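Local coordinates for uncharacterized ACR, COG1565 superfamily (PDB 4F3N), which is functionally uncharacterized but probably acts as an S-adenosylmethionine-dependent methyltransferase, perhaps one that symmetrically dimethylates protein arginine, at residues E59-S64 / L86-M91; S79-R84 / Q335-H340; L125-A130 / T373-E378; Q131-S136 / L162-D167. One frame throughout, in Å; residues are numbered along the deposited sequence.

Interaction 1. Residues E59-S64 / L86-M91; sequences EALAAS and LYAPGM
Leu61, on helix 52-71, faces Met91, which lies in the turn that follows helix 78-87, and their CA atoms, 6.4 Å apart, mark the closest backbone approach. No hydrogen bond joins the two segments, and the contact is carried by Leu61, Met91 and two alanines. Met91 and Leu61 run past each other in opposite directions. The bend of the methionine at its last torsion (chi3 -64°) lays the thioether along the helix: Met91 SD comes 4.0 Å from Ala60 CB, while Met91 CE reaches back over the leucine, 3.9 Å from Leu61 CA. The leucine branches divide the work. Leu61 CD1 meets Ala88 CB at 3.9 Å as well as the methionine methyl. On the other branch, Leu61 CD2 lies 3.7 Å from the carbonyl oxygen Met91 O. Ala88, the first residue to leave helical geometry after helix 78-87, thus presents its methyl to helix 52-71 just where the chain turns. Ser64, one turn beyond Leu61, spends its hydroxyl inside its own helix, where Ser64 OG donates to Leu61 O at 2.6 Å. Because every cross-contact is van der Waals, the fit depends on shape, with a flexible thioether moulded to the surface of a helix.

Interaction 2. Residues S79-R84 / Q335-H340; sequences SRYMER and QDITAH
Met82 reaches from helix 78-87 to Ile337 on strand 336-342, and its path can be followed atom by atom. CB leaves the helix at a slant to the strand; CG then stands opposite the backbone N (chi1 -170°), and the rest of the chain stays extended. The first contact comes at the sulfur, with Met82 SD 4.2 Å from Ile337 CG2. Beyond it the terminal methyl passes the isoleucine branch and ends against the strand backbone, Met82 CE lying 3.6 Å from Ile337 O. The two side chains therefore slide by each other in opposite senses. The other arm of the isoleucine serves a second neighbour: Ile337 CD1 approaches Tyr81 CE2 at 4.2 Å, the two side chains crossing at about a right angle. The tyrosine is held beyond this contact, its hydroxyl hydrogen-bonded to Pro328 O and its ring meeting Phe329 and Phe245 edge-to-face. Ile337 thus forks between consecutive helix residues, CG2 to one and CD1 to the other. All three residues are buried and no hydrogen bond crosses. The carbonyl oxygen of Ile337 has no polar partner in the model and is covered by the methyls Met82 CE and Leu86 CD1, so the contact probably carries some desolvation cost for this carbonyl.

Interaction 3. Residues L125-A130 / T373-E378; sequences LARPVA and TDVLAE
Arg127 and Val375 mark the nearest backbone approach of helix 118-136 to the short helix 372-376, yet their CA atoms remain 10.8 Å apart, so long side chains must span the gap. Arg127 does most of this. Its chain runs extended from CG to NE (chi2 171°, chi3 -173°) and delivers the guanidinium to the far helix. There Val375 CG2 sits over one face of the flat group, 3.7 Å above its plane and displaced toward the rim, close to NH2 and CZ. Asp374 and Glu378 come in at the edge instead. Glu378, extended from the opposite direction, turns its carboxylate to within 24° of the guanidinium plane, but Arg127 NH2 and Glu378 OE2 are 3.7 Å apart, a long salt bridge. A water tightens the link: lying in the guanidinium plane, it accepts from Arg127 NH2 at 3.2 Å and donates to Glu378 OE2 at 2.6 Å. The carboxylate of Asp374 stays farther off, where its charge could still add to the attraction. Val375 also packs on Leu120, Gln123 and Thr124 of helix 118-136, beside the ion pair. The arrangement is a long, water-bridged ion pair at a partly exposed edge, joining helix 118-136, which flanks the Rossmann-like sheet, to segment 373-378 from late in the chain.

Interaction 4. Residues Q131-S136 / L162-D167; sequences QALDAS and LGVELD
Leu133 gives up the most surface here, 42 Å², and its close contacts are all made by CD1. From helix 118-136 this methyl rests against neighbouring methyls of Val164 and Leu166, two residues of the loop that leads from helix 150-161 to strand 168-172. The leucine starts with CG opposite its own carbonyl carbon (chi1 -72°) and then extends (chi2 165°), which carries CD1 out to the loop. Val164 meets it with one branch: Val164 CG1 lies 4.0 Å from Leu133 CD1, the two side chains crossing at a slant. Leu166 approaches along another line, at about a right angle to Leu133, and brings Leu166 CD2 to 3.9 Å from the same Leu133 CD1. Val164 and Leu166 bury similar areas, 25 and 23 Å², and approach CD1 at similar distances. No polar bond crosses the contact. Leu166 also packs on Leu156 and Leu159 of helix 150-161, and Leu133 touches Val210 of the central sheet. Within 131-136, Ser136 N and OG both donate to Ala132 O, from opposite faces of the carbonyl plane. On the loop side, Gly163 closes helix 150-161 with a Schellman motif, its positive phi turning the chain toward Val164. This is the helix-to-strand return of a beta-alpha-beta crossover, strand 140-144 to parallel strand 168-172, packed against a helix flanking a Rossmann-like methyltransferase sheet.

In the fold
The four contacts form two pairs on opposite sides of the chain's centre. Interactions 1 and 2 share helix 78-87, lie 12 Å apart between centres and touch, Leu86 and Leu61 bridging them. Interactions 3 and 4 share helix 118-136, are 14 Å apart and touch where Ala126, Arg127 and Ala130 meet Leu162 and Val164. Between the pairs the centres stand 34 to 41 Å apart. Along the chain, interaction 1 closes before 3 opens, interactions 2 and 3 cross, and 4 is nested within both. Two successive helices thus serve as separate hubs: one joins the N-terminal helix to strand 336-342, the other ties helix 372-376 and the loop 162-167 to one flank of the Rossmann-like sheet.

Interaction 1. Residues E59-S64 / L86-M91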
loop_
_atom_site.group_PDB
_atom_site.type_symbol
_atom_site.label_atom_id
_atom_site.label_comp_id
_atom_site.label_asym_id
_atom_site.label_seq_id
_atom_site.Cartn_x
_atom_site.Cartn_y
_atom_site.Cartn_z
ATOM N N GLU A 59 -1.161 26.136 -1.755
ATOM C CA GLU A 59 -1.690 27.050 -2.786
ATOM C C GLU A 59 -0.915 26.986 -4.106
ATOM O O GLU A 59 -1.536 27.025 -5.188
ATOM C CB GLU A 59 -1.789 28.473 -2.225
ATOM C CG GLU A 59 -2.827 28.548 -1.127
ATOM C CD GLU A 59 -2.846 29.885 -0.384
ATOM O OE1 GLU A 59 -1.782 30.525 -0.232
ATOM O OE2 GLU A 59 -3.940 30.298 0.079
ATOM N N ALA A 60 0.425 26.843 -4.046
ATOM C CA ALA A 60 1.242 26.756 -5.252
ATOM C C ALA A 60 0.889 25.457 -5.982
ATOM O O ALA A 60 0.706 25.436 -7.223
ATOM C CB ALA A 60 2.735 26.823 -4.925
ATOM N N LEU A 61 0.777 24.381 -5.205
ATOM C CA LEU A 61 0.467 23.080 -5.795
ATOM C C LEU A 61 -0.887 23.154 -6.454
ATOM O O LEU A 61 -1.031 22.720 -7.594
ATOM C CB LEU A 61 0.496 21.967 -4.762
ATOM C CG LEU A 61 0.055 20.594 -5.243
ATOM C CD1 LEU A 61 0.991 20.086 -6.333
ATOM C CD2 LEU A 61 0.052 19.690 -3.993
ATOM N N ALA A 62 -1.868 23.699 -5.738
ATOM C CA ALA A 62 -3.230 23.863 -6.250
ATOM C C ALA A 62 -3.261 24.710 -7.538
ATOM O O ALA A 62 -3.889 24.314 -8.508
ATOM C CB ALA A 62 -4.175 24.459 -5.193
ATOM N N ALA A 63 -2.550 25.847 -7.549
ATOM C CA ALA A 63 -2.490 26.696 -8.756
ATOM C C ALA A 63 -1.901 25.944 -9.948
ATOM O O ALA A 63 -2.377 26.063 -11.071
ATOM C CB ALA A 63 -1.654 27.974 -8.478
ATOM N N SER A 64 -0.863 25.129 -9.708
ATOM C CA SER A 64 -0.271 24.352 -10.766
ATOM C C SER A 64 -1.260 23.341 -11.332
ATOM O O SER A 64 -1.320 23.114 -12.541
ATOM C CB SER A 64 1.035 23.669 -10.313
ATOM O OG SER A 64 0.763 22.520 -9.510
ATOM N N LEU A 86 -0.002 13.963 -4.418
ATOM C CA LEU A 86 0.738 13.075 -3.551
ATOM C C LEU A 86 2.244 13.085 -3.862
ATOM O O LEU A 86 3.044 13.024 -2.948
ATOM C CB LEU A 86 0.174 11.647 -3.628
ATOM C CG LEU A 86 -1.269 11.394 -3.135
ATOM C CD1 LEU A 86 -1.600 9.898 -3.218
ATOM C CD2 LEU A 86 -1.394 11.884 -1.699
ATOM N N TYR A 87 2.598 13.169 -5.134
ATOM C CA TYR A 87 3.972 12.868 -5.578
ATOM C C TYR A 87 4.668 14.005 -6.332
ATOM O O TYR A 87 5.792 13.811 -6.795
ATOM C CB TYR A 87 4.009 11.579 -6.389
ATOM C CG TYR A 87 3.432 10.408 -5.643
ATOM C CD1 TYR A 87 4.096 9.897 -4.535
ATOM C CD2 TYR A 87 2.211 9.852 -5.990
ATOM C CE1 TYR A 87 3.569 8.865 -3.793
ATOM C CE2 TYR A 87 1.667 8.791 -5.251
ATOM C CZ TYR A 87 2.355 8.299 -4.166
ATOM O OH TYR A 87 1.903 7.257 -3.353
ATOM N N ALA A 88 4.060 15.195 -6.443
ATOM C CA ALA A 88 4.767 16.310 -7.129
ATOM C C ALA A 88 6.084 16.619 -6.401
ATOM O O ALA A 88 6.076 16.781 -5.204
ATOM C CB ALA A 88 3.902 17.568 -7.173
ATOM N N PRO A 89 7.199 16.743 -7.135
ATOM C CA PRO A 89 8.460 16.959 -6.412
ATOM C C PRO A 89 8.382 18.138 -5.468
ATOM O O PRO A 89 7.927 19.215 -5.838
ATOM C CB PRO A 89 9.461 17.222 -7.533
ATOM C CG PRO A 89 8.936 16.405 -8.664
ATOM C CD PRO A 89 7.425 16.552 -8.572
ATOM N N GLY A 90 8.801 17.951 -4.232
ATOM C CA GLY A 90 8.860 19.088 -3.338
ATOM C C GLY A 90 7.579 19.422 -2.617
ATOM O O GLY A 90 7.609 19.630 -1.413
ATOM N N MET A 91 6.458 19.468 -3.344
ATOM C CA MET A 91 5.189 19.979 -2.838
ATOM C C MET A 91 4.112 18.929 -2.581
ATOM O O MET A 91 3.112 19.216 -1.904
ATOM C CB MET A 91 4.625 20.950 -3.843
ATOM C CG MET A 91 5.558 22.100 -4.158
ATOM S SD MET A 91 4.619 23.320 -5.069
ATOM C CE MET A 91 4.191 22.415 -6.571
#

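Interaction 2. Residues S79-R84 / Q335-H340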
loop_
_atom_site.group_PDB
_atom_site.type_symbol
_atom_site.label_atom_id
_atom_site.label_comp_id
_atom_site.label_asym_id
_atom_site.label_seq_id
_atom_site.Cartn_x
_atom_site.Cartn_y
_atom_site.Cartn_z
ATOM N N SER A 79 -6.696 10.047 -11.462
ATOM C CA SER A 79 -5.335 9.456 -11.291
ATOM C C SER A 79 -4.259 10.543 -11.393
ATOM O O SER A 79 -3.252 10.529 -10.679
ATOM C CB SER A 79 -5.082 8.356 -12.323
ATOM O OG SER A 79 -5.444 8.782 -13.657
ATOM N N ARG A 80 -4.470 11.459 -12.326
ATOM C CA ARG A 80 -3.466 12.500 -12.596
ATOM C C ARG A 80 -3.453 13.505 -11.418
ATOM O O ARG A 80 -2.402 13.933 -10.951
ATOM C CB ARG A 80 -3.779 13.192 -13.900
ATOM C CG ARG A 80 -2.832 14.345 -14.207
ATOM C CD ARG A 80 -1.374 13.938 -14.305
ATOM N NE ARG A 80 -0.611 15.125 -14.669
ATOM C CZ ARG A 80 0.709 15.186 -14.684
ATOM N NH1 ARG A 80 1.457 14.117 -14.373
ATOM N NH2 ARG A 80 1.281 16.338 -14.985
ATOM N N TYR A 81 -4.651 13.900 -10.992
ATOM C CA TYR A 81 -4.807 14.734 -9.819
ATOM C C TYR A 81 -4.113 14.108 -8.617
ATOM O O TYR A 81 -3.295 14.749 -7.928
ATOM C CB TYR A 81 -6.306 15.002 -9.532
ATOM C CG TYR A 81 -6.507 15.781 -8.271
ATOM C CD1 TYR A 81 -6.459 17.162 -8.277
ATOM C CD2 TYR A 81 -6.711 15.132 -7.052
ATOM C CE1 TYR A 81 -6.623 17.899 -7.090
ATOM C CE2 TYR A 81 -6.833 15.839 -5.886
ATOM C CZ TYR A 81 -6.756 17.209 -5.891
ATOM O OH TYR A 81 -6.888 17.913 -4.700
ATOM N N MET A 82 -4.436 12.846 -8.360
ATOM C CA MET A 82 -3.907 12.163 -7.204
ATOM C C MET A 82 -2.389 12.020 -7.329
ATOM O O MET A 82 -1.652 12.210 -6.371
ATOM C CB MET A 82 -4.547 10.778 -7.088
ATOM C CG MET A 82 -4.247 10.082 -5.791
ATOM S SD MET A 82 -5.234 8.589 -5.716
ATOM C CE MET A 82 -4.242 7.613 -4.599
ATOM N N GLU A 83 -1.922 11.716 -8.532
ATOM C CA GLU A 83 -0.454 11.588 -8.728
ATOM C C GLU A 83 0.249 12.876 -8.334
ATOM O O GLU A 83 1.289 12.869 -7.628
ATOM C CB GLU A 83 -0.114 11.228 -10.157
ATOM C CG GLU A 83 1.399 11.239 -10.471
ATOM C CD GLU A 83 1.675 11.091 -11.955
ATOM O OE1 GLU A 83 0.712 10.960 -12.751
ATOM O OE2 GLU A 83 2.863 11.172 -12.349
ATOM N N ARG A 84 -0.292 14.004 -8.783
ATOM C CA ARG A 84 0.374 15.258 -8.537
ATOM C C ARG A 84 0.300 15.729 -7.066
ATOM O O ARG A 84 1.315 16.180 -6.504
ATOM C CB ARG A 84 -0.150 16.331 -9.523
ATOM C CG ARG A 84 0.280 16.105 -10.961
ATOM C CD ARG A 84 1.792 16.017 -11.112
ATOM N NE ARG A 84 2.451 17.302 -10.877
ATOM C CZ ARG A 84 3.777 17.485 -10.924
ATOM N NH1 ARG A 84 4.299 18.687 -10.711
ATOM N NH2 ARG A 84 4.587 16.463 -11.165
ATOM N N GLN A 335 -2.576 16.574 2.793
ATOM C CA GLN A 335 -3.278 15.418 3.263
ATOM C C GLN A 335 -2.971 14.201 2.377
ATOM O O GLN A 335 -2.570 14.346 1.213
ATOM C CB GLN A 335 -4.800 15.686 3.331
ATOM C CG GLN A 335 -5.463 15.915 1.969
ATOM C CD GLN A 335 -6.977 15.873 2.039
ATOM O OE1 GLN A 335 -7.588 16.042 3.111
ATOM N NE2 GLN A 335 -7.620 15.655 0.880
ATOM N N ASP A 336 -3.176 13.031 2.972
ATOM C CA ASP A 336 -3.044 11.724 2.320
ATOM C C ASP A 336 -4.329 11.469 1.535
ATOM O O ASP A 336 -5.386 11.930 1.920
ATOM C CB ASP A 336 -2.947 10.665 3.443
ATOM C CG ASP A 336 -2.388 9.373 3.003
ATOM O OD1 ASP A 336 -2.072 9.213 1.807
ATOM O OD2 ASP A 336 -2.261 8.504 3.900
ATOM N N ILE A 337 -4.223 10.712 0.447
ATOM C CA ILE A 337 -5.381 10.217 -0.288
ATOM C C ILE A 337 -5.093 8.737 -0.554
ATOM O O ILE A 337 -4.024 8.406 -1.088
ATOM C CB ILE A 337 -5.604 10.922 -1.657
ATOM C CG1 ILE A 337 -5.719 12.466 -1.487
ATOM C CG2 ILE A 337 -6.873 10.347 -2.309
ATOM C CD1 ILE A 337 -5.701 13.260 -2.796
ATOM N N THR A 338 -5.979 7.839 -0.120
ATOM C CA THR A 338 -5.739 6.411 -0.332
ATOM C C THR A 338 -7.017 5.770 -0.834
ATOM O O THR A 338 -8.084 6.308 -0.716
ATOM C CB THR A 338 -5.319 5.657 0.972
ATOM O OG1 THR A 338 -6.358 5.769 1.949
ATOM C CG2 THR A 338 -4.031 6.212 1.543
ATOM N N ALA A 339 -6.884 4.594 -1.403
ATOM C CA ALA A 339 -8.028 3.778 -1.730
ATOM C C ALA A 339 -7.697 2.395 -1.229
ATOM O O ALA A 339 -6.545 2.045 -1.152
ATOM C CB ALA A 339 -8.235 3.712 -3.224
ATOM N N HIS A 340 -8.694 1.597 -0.912
ATOM C CA HIS A 340 -8.437 0.194 -0.556
ATOM C C HIS A 340 -7.971 -0.563 -1.769
ATOM O O HIS A 340 -8.122 -0.108 -2.906
ATOM C CB HIS A 340 -9.703 -0.429 -0.029
ATOM C CG HIS A 340 -10.089 0.006 1.358
ATOM N ND1 HIS A 340 -9.943 1.300 1.832
ATOM C CD2 HIS A 340 -10.656 -0.722 2.388
ATOM C CE1 HIS A 340 -10.372 1.349 3.105
ATOM N NE2 HIS A 340 -10.822 0.124 3.445
#

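Interaction 3. Residues L125-A130 / T373-E378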
loop_
_atom_site.group_PDB
_atom_site.type_symbol
_atom_site.label_atom_id
_atom_site.label_comp_id
_atom_site.label_asym_id
_atom_site.label_seq_id
_atom_site.Cartn_x
_atom_site.Cartn_y
_atom_site.Cartn_z
ATOM N N LEU A 125 6.677 -11.031 10.820
ATOM C CA LEU A 125 6.874 -11.128 9.348
ATOM C C LEU A 125 8.197 -11.799 8.986
ATOM O O LEU A 125 8.300 -12.429 7.962
ATOM C CB LEU A 125 6.803 -9.743 8.706
ATOM C CG LEU A 125 7.012 -9.564 7.212
ATOM C CD1 LEU A 125 5.944 -10.347 6.454
ATOM C CD2 LEU A 125 6.978 -8.047 6.859
ATOM N N ALA A 126 9.218 -11.594 9.829
ATOM C CA ALA A 126 10.540 -12.184 9.623
ATOM C C ALA A 126 10.463 -13.693 9.432
ATOM O O ALA A 126 11.257 -14.298 8.694
ATOM C CB ALA A 126 11.507 -11.782 10.767
ATOM N N ARG A 127 9.495 -14.349 10.072
ATOM C CA ARG A 127 9.399 -15.806 9.926
ATOM C C ARG A 127 9.046 -16.313 8.526
ATOM O O ARG A 127 9.833 -17.064 7.931
ATOM C CB ARG A 127 8.526 -16.382 11.022
ATOM C CG ARG A 127 9.234 -16.154 12.355
ATOM C CD ARG A 127 8.429 -16.475 13.584
ATOM N NE ARG A 127 9.183 -16.034 14.773
ATOM C CZ ARG A 127 8.886 -16.378 16.019
ATOM N NH1 ARG A 127 7.836 -17.163 16.274
ATOM N NH2 ARG A 127 9.651 -15.927 17.019
ATOM N N PRO A 128 7.895 -15.884 7.973
ATOM C CA PRO A 128 7.676 -16.224 6.551
ATOM C C PRO A 128 8.679 -15.622 5.579
ATOM O O PRO A 128 8.949 -16.233 4.540
ATOM C CB PRO A 128 6.236 -15.724 6.271
ATOM C CG PRO A 128 5.934 -14.751 7.388
ATOM C CD PRO A 128 6.766 -15.139 8.566
ATOM N N VAL A 129 9.251 -14.458 5.860
ATOM C CA VAL A 129 10.305 -13.938 5.004
ATOM C C VAL A 129 11.492 -14.909 4.990
ATOM O O VAL A 129 11.983 -15.286 3.941
ATOM C CB VAL A 129 10.716 -12.518 5.402
ATOM C CG1 VAL A 129 11.976 -12.027 4.665
ATOM C CG2 VAL A 129 9.534 -11.587 5.075
ATOM N N ALA A 130 11.915 -15.350 6.156
ATOM C CA ALA A 130 13.034 -16.314 6.232
ATOM C C ALA A 130 12.676 -17.635 5.531
ATOM O O ALA A 130 13.491 -18.222 4.798
ATOM C CB ALA A 130 13.432 -16.525 7.693
ATOM N N THR A 373 1.457 -14.985 18.448
ATOM C CA THR A 373 1.109 -15.228 19.842
ATOM C C THR A 373 2.289 -15.851 20.555
ATOM O O THR A 373 2.450 -15.654 21.760
ATOM C CB THR A 373 -0.161 -16.063 20.025
ATOM O OG1 THR A 373 -0.005 -17.346 19.438
ATOM C CG2 THR A 373 -1.367 -15.350 19.376
ATOM N N ASP A 374 3.120 -16.549 19.806
ATOM C CA ASP A 374 4.350 -17.145 20.385
ATOM C C ASP A 374 5.327 -16.037 20.730
ATOM O O ASP A 374 5.946 -16.042 21.799
ATOM C CB ASP A 374 5.008 -18.151 19.431
ATOM C CG ASP A 374 4.129 -19.344 19.114
ATOM O OD1 ASP A 374 3.189 -19.664 19.883
ATOM O OD2 ASP A 374 4.384 -19.980 18.056
ATOM N N VAL A 375 5.420 -15.056 19.830
ATOM C CA VAL A 375 6.224 -13.878 20.067
ATOM C C VAL A 375 5.727 -13.199 21.339
ATOM O O VAL A 375 6.502 -12.917 22.234
ATOM C CB VAL A 375 6.152 -12.893 18.875
ATOM C CG1 VAL A 375 6.923 -11.606 19.177
ATOM C CG2 VAL A 375 6.684 -13.564 17.609
ATOM N N LEU A 376 4.428 -12.932 21.422
ATOM C CA LEU A 376 3.866 -12.338 22.664
ATOM C C LEU A 376 4.202 -13.168 23.890
ATOM O O LEU A 376 4.529 -12.613 24.951
ATOM C CB LEU A 376 2.328 -12.169 22.560
ATOM C CG LEU A 376 1.560 -11.513 23.710
ATOM C CD1 LEU A 376 2.086 -10.118 24.002
ATOM C CD2 LEU A 376 0.077 -11.489 23.347
ATOM N N ALA A 377 4.134 -14.488 23.757
ATOM C CA ALA A 377 4.318 -15.398 24.913
ATOM C C ALA A 377 5.757 -15.441 25.451
ATOM O O ALA A 377 6.001 -16.100 26.461
ATOM C CB ALA A 377 3.854 -16.816 24.559
ATOM N N GLU A 378 6.697 -14.788 24.768
ATOM C CA GLU A 378 8.076 -14.620 25.266
ATOM C C GLU A 378 8.133 -13.602 26.415
ATOM O O GLU A 378 9.085 -13.595 27.207
ATOM C CB GLU A 378 9.002 -14.141 24.138
ATOM C CG GLU A 378 9.210 -15.141 23.004
ATOM C CD GLU A 378 9.919 -14.543 21.791
ATOM O OE1 GLU A 378 10.626 -13.523 21.937
ATOM O OE2 GLU A 378 9.784 -15.097 20.670
HETATM O O HOH W 1 8.782 -17.312 19.743
#

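Interaction 4. Residues Q131-S136 / L162-D167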
loop_
_atom_site.group_PDB
_atom_site.type_symbol
_atom_site.label_atom_id
_atom_site.label_comp_id
_atom_site.label_asym_id
_atom_site.label_seq_id
_atom_site.Cartn_x
_atom_site.Cartn_y
_atom_site.Cartn_z
ATOM N N GLN A 131 11.459 -18.114 5.738
ATOM C CA GLN A 131 11.024 -19.322 5.083
ATOM C C GLN A 131 11.040 -19.184 3.563
ATOM O O GLN A 131 11.417 -20.127 2.870
ATOM C CB GLN A 131 9.647 -19.774 5.585
ATOM C CG GLN A 131 9.335 -21.192 5.173
ATOM C CD GLN A 131 8.069 -21.764 5.828
ATOM O OE1 GLN A 131 7.085 -21.067 6.008
ATOM N NE2 GLN A 131 8.107 -23.051 6.193
ATOM N N ALA A 132 10.646 -18.035 3.028
ATOM C CA ALA A 132 10.657 -17.820 1.582
ATOM C C ALA A 132 12.085 -17.727 1.052
ATOM O O ALA A 132 12.375 -18.273 -0.021
ATOM C CB ALA A 132 9.852 -16.569 1.220
ATOM N N LEU A 133 12.972 -17.053 1.805
ATOM C CA LEU A 133 14.405 -16.984 1.441
ATOM C C LEU A 133 14.975 -18.408 1.382
ATOM O O LEU A 133 15.642 -18.771 0.436
ATOM C CB LEU A 133 15.171 -16.142 2.445
ATOM C CG LEU A 133 14.904 -14.642 2.384
ATOM C CD1 LEU A 133 15.427 -13.966 3.651
ATOM C CD2 LEU A 133 15.449 -13.950 1.131
ATOM N N ASP A 134 14.723 -19.204 2.415
ATOM C CA ASP A 134 15.252 -20.581 2.446
ATOM C C ASP A 134 14.732 -21.401 1.282
ATOM O O ASP A 134 15.475 -22.178 0.652
ATOM C CB ASP A 134 14.784 -21.313 3.710
ATOM C CG ASP A 134 15.470 -20.823 4.995
ATOM O OD1 ASP A 134 16.573 -20.247 4.935
ATOM O OD2 ASP A 134 14.899 -21.076 6.076
ATOM N N ALA A 135 13.423 -21.337 1.086
ATOM C CA ALA A 135 12.753 -22.151 0.064
ATOM C C ALA A 135 13.214 -21.808 -1.359
ATOM O O ALA A 135 13.313 -22.713 -2.212
ATOM C CB ALA A 135 11.252 -22.008 0.204
ATOM N N SER A 136 13.489 -20.519 -1.624
ATOM C CA SER A 136 13.967 -20.058 -2.914
ATOM C C SER A 136 15.486 -20.012 -3.052
ATOM O O SER A 136 15.985 -19.732 -4.137
ATOM C CB SER A 136 13.396 -18.684 -3.270
ATOM O OG SER A 136 13.814 -17.703 -2.355
ATOM N N LEU A 162 17.270 -14.332 14.100
ATOM C CA LEU A 162 16.871 -15.679 13.690
ATOM C C LEU A 162 17.938 -16.426 12.861
ATOM O O LEU A 162 17.713 -17.566 12.460
ATOM C CB LEU A 162 15.561 -15.637 12.863
ATOM C CG LEU A 162 14.357 -15.242 13.684
ATOM C CD1 LEU A 162 13.154 -14.960 12.778
ATOM C CD2 LEU A 162 14.027 -16.272 14.775
ATOM N N GLY A 163 19.102 -15.817 12.689
ATOM C CA GLY A 163 20.237 -16.502 12.021
ATOM C C GLY A 163 20.334 -16.233 10.550
ATOM O O GLY A 163 21.106 -16.873 9.841
ATOM N N VAL A 164 19.561 -15.261 10.063
ATOM C CA VAL A 164 19.495 -14.951 8.611
ATOM C C VAL A 164 20.129 -13.618 8.328
ATOM O O VAL A 164 19.556 -12.588 8.621
ATOM C CB VAL A 164 18.047 -14.941 8.092
ATOM C CG1 VAL A 164 17.982 -14.554 6.608
ATOM C CG2 VAL A 164 17.414 -16.303 8.331
ATOM N N GLU A 165 21.312 -13.648 7.739
ATOM C CA GLU A 165 21.955 -12.434 7.219
ATOM C C GLU A 165 21.680 -12.269 5.720
ATOM O O GLU A 165 21.681 -13.220 4.935
ATOM C CB GLU A 165 23.469 -12.489 7.375
ATOM C CG GLU A 165 23.967 -12.561 8.797
ATOM C CD GLU A 165 23.807 -11.289 9.589
ATOM O OE1 GLU A 165 23.550 -10.223 9.004
ATOM O OE2 GLU A 165 23.968 -11.360 10.840
ATOM N N LEU A 166 21.484 -11.025 5.324
ATOM C CA LEU A 166 21.220 -10.693 3.957
ATOM C C LEU A 166 22.471 -10.143 3.287
ATOM O O LEU A 166 23.250 -9.382 3.915
ATOM C CB LEU A 166 20.105 -9.633 3.945
ATOM C CG LEU A 166 18.777 -9.989 4.611
ATOM C CD1 LEU A 166 17.793 -8.818 4.542
ATOM C CD2 LEU A 166 18.159 -11.233 3.924
ATOM N N ASP A 167 22.636 -10.482 2.000
ATOM C CA ASP A 167 23.628 -9.823 1.159
ATOM C C ASP A 167 23.311 -8.323 0.991
ATOM O O ASP A 167 24.223 -7.483 0.901
ATOM C CB ASP A 167 23.733 -10.497 -0.187
ATOM C CG ASP A 167 24.227 -11.950 -0.107
ATOM O OD1 ASP A 167 24.925 -12.314 0.871
ATOM O OD2 ASP A 167 23.933 -12.720 -1.068
#